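Local coordinates for protein rifin (Plasmodium falciparum, PDB 7JZI) that probably acts as a variant surface antigen of malaria parasite-infected red cells, presenting a helical variable domain that can be engaged by immune proteins of the host, at residues N68-S72 and A73-G77. Residues are numbered along the deposited sequence; the frame is centred on the assembly and turned at random.
Sequences NEVCS and ATYIG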
ATOM      1  N   ASN B  68      -2.274  -0.558  -3.993  1.00100.70           N
ATOM      2  CA  ASN B  68      -1.073  -0.954  -4.762  1.00 80.88           C
ATOM      3  C   ASN B  68      -1.172  -0.294  -6.139  1.00 86.15           C
ATOM      4  O   ASN B  68      -0.165   0.276  -6.572  1.00 88.67           O
ATOM      5  CB  ASN B  68      -0.872  -2.467  -4.790  1.00 95.69           C
ATOM      6  CG  ASN B  68      -0.398  -3.027  -3.468  1.00 99.11           C
ATOM      7  OD1 ASN B  68      -0.308  -4.240  -3.303  1.00100.76           O
ATOM      8  ND2 ASN B  68      -0.091  -2.157  -2.522  1.00101.05           N
ATOM      9  N   GLU B  69      -2.326  -0.378  -6.812  1.00 95.72           N
ATOM     10  CA  GLU B  69      -2.427   0.190  -8.150  1.00 90.97           C
ATOM     11  C   GLU B  69      -2.280   1.701  -8.131  1.00 91.11           C
ATOM     12  O   GLU B  69      -1.653   2.272  -9.031  1.00 80.11           O
ATOM     13  CB  GLU B  69      -3.755  -0.172  -8.813  1.00108.14           C
ATOM     14  CG  GLU B  69      -3.781   0.223 -10.277  1.00117.91           C
ATOM     15  CD  GLU B  69      -5.164   0.215 -10.885  1.00139.22           C
ATOM     16  OE1 GLU B  69      -6.009  -0.563 -10.408  1.00139.96           O
ATOM     17  OE2 GLU B  69      -5.414   1.002 -11.825  1.00151.11           O
ATOM     18  N   VAL B  70      -2.836   2.372  -7.120  1.00 87.13           N
ATOM     19  CA  VAL B  70      -2.919   3.826  -7.216  1.00 84.04           C
ATOM     20  C   VAL B  70      -1.721   4.519  -6.589  1.00 82.08           C
ATOM     21  O   VAL B  70      -1.552   5.732  -6.766  1.00 93.29           O
ATOM     22  CB  VAL B  70      -4.207   4.395  -6.590  1.00100.57           C
ATOM     23  CG1 VAL B  70      -5.399   4.213  -7.531  1.00 90.38           C
ATOM     24  CG2 VAL B  70      -4.461   3.802  -5.225  1.00100.97           C
ATOM     25  N   CYS B  71      -0.866   3.742  -5.943  1.00 87.45           N
ATOM     26  CA  CYS B  71       0.257   4.361  -5.211  1.00 85.11           C
ATOM     27  C   CYS B  71       1.561   3.863  -5.836  1.00 82.10           C
ATOM     28  O   CYS B  71       2.616   4.147  -5.273  1.00 94.86           O
ATOM     29  CB  CYS B  71       0.139   4.103  -3.717  1.00 90.48           C
ATOM     30  SG  CYS B  71      -1.234   4.985  -2.938  1.00 84.81           S
ATOM     31  N   SER B  72       1.480   3.147  -6.960  1.00 78.10           N
ATOM     32  CA  SER B  72       2.659   2.584  -7.587  1.00 88.18           C
ATOM     33  C   SER B  72       3.560   3.694  -8.120  1.00 82.75           C
ATOM     34  O   SER B  72       3.139   4.837  -8.316  1.00 92.93           O
ATOM     35  CB  SER B  72       2.258   1.639  -8.719  1.00 87.25           C
ATOM     36  OG  SER B  72       2.191   2.336  -9.947  1.00 96.14           O
ATOM     37  N   ALA B  73       4.821   3.336  -8.367  1.00 80.17           N
ATOM     38  CA  ALA B  73       5.762   4.281  -8.963  1.00 75.95           C
ATOM     39  C   ALA B  73       5.399   4.580 -10.404  1.00 78.95           C
ATOM     40  O   ALA B  73       5.891   5.553 -10.981  1.00 90.77           O
ATOM     41  CB  ALA B  73       7.182   3.738  -8.899  1.00 81.49           C
ATOM     42  N   THR B  74       4.577   3.728 -10.993  1.00 72.12           N
ATOM     43  CA  THR B  74       4.085   3.809 -12.362  1.00102.60           C
ATOM     44  C   THR B  74       2.938   4.806 -12.549  1.00 97.63           C
ATOM     45  O   THR B  74       2.805   5.399 -13.631  1.00 75.16           O
ATOM     46  CB  THR B  74       3.619   2.402 -12.781  1.00 86.37           C
ATOM     47  OG1 THR B  74       4.574   1.425 -12.345  1.00 95.42           O
ATOM     48  CG2 THR B  74       3.446   2.280 -14.260  1.00 94.70           C
ATOM     49  N   TYR B  75       2.166   5.043 -11.495  1.00 85.82           N
ATOM     50  CA  TYR B  75       0.875   5.706 -11.602  1.00100.56           C
ATOM     51  C   TYR B  75       0.996   7.133 -12.130  1.00 91.27           C
ATOM     52  O   TYR B  75       1.980   7.834 -11.880  1.00 88.70           O
ATOM     53  CB  TYR B  75       0.190   5.692 -10.242  1.00 98.17           C
ATOM     54  CG  TYR B  75      -1.249   6.133 -10.253  1.00 89.38           C
ATOM     55  CD1 TYR B  75      -2.259   5.215 -10.486  1.00 87.10           C
ATOM     56  CD2 TYR B  75      -1.601   7.446  -9.991  1.00 98.17           C
ATOM     57  CE1 TYR B  75      -3.581   5.594 -10.496  1.00 94.57           C
ATOM     58  CE2 TYR B  75      -2.924   7.839  -9.993  1.00 88.74           C
ATOM     59  CZ  TYR B  75      -3.910   6.907 -10.246  1.00 91.57           C
ATOM     60  OH  TYR B  75      -5.232   7.295 -10.252  1.00102.60           O
ATOM     61  N   ILE B  76      -0.019   7.548 -12.887  1.00 83.59           N
ATOM     62  CA  ILE B  76      -0.067   8.874 -13.498  1.00 93.31           C
ATOM     63  C   ILE B  76      -0.853   9.780 -12.562  1.00 82.04           C
ATOM     64  O   ILE B  76      -2.073   9.654 -12.443  1.00 86.07           O
ATOM     65  CB  ILE B  76      -0.723   8.834 -14.885  1.00 96.49           C
ATOM     66  CG1 ILE B  76      -0.188   7.662 -15.713  1.00 97.22           C
ATOM     67  CG2 ILE B  76      -0.560  10.170 -15.592  1.00 99.19           C
ATOM     68  CD1 ILE B  76      -1.118   6.452 -15.735  1.00103.19           C
ATOM     69  N   GLY B  77      -0.156  10.691 -11.896  1.00 84.09           N
ATOM     70  CA  GLY B  77      -0.784  11.622 -10.985  1.00 78.10           C
ATOM     71  C   GLY B  77      -0.654  11.186  -9.537  1.00 89.72           C
ATOM     72  O   GLY B  77      -0.295  10.051  -9.219  1.00 98.54           O
TER
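Ser72 OG accepts a weak, bent hydrogen bond from Thr74 N at 3.0 Å, the N-H···O angle being 129°. This side chain to backbone link, two residues ahead, defines an ST turn. The carbonyl of the same serine closes a second ring: Tyr75 N reaches Ser72 O at 3.3 Å, a long, weak bond, though nearly straight at 161°. With Ala73 and Thr74 both in helical backbone conformation, this is a type I beta turn, placed just beyond the end of helix 56-70.

The turn folds Tyr75 back on the helix terminus. Its CG stands anti to the backbone N (chi1 -170°), which lays the ring alongside Val70, the two side chains running in the same direction. Val70 CG1 meets Tyr75 CE1 at 3.7 Å, while Val70 O sits over one ring face, off-centre, 3.5 Å from Tyr75 CG.

Cys71, disulfide-bonded to Cys82, ties the helix end to the later part of the loop. On the turn itself, Ala73 N and Thr74 O hydrogen-bond to polar side chains on a chain of another protein. The turn's shape is therefore probably set jointly by two weak internal bonds, the Tyr75-Val70 packing and the bound partner.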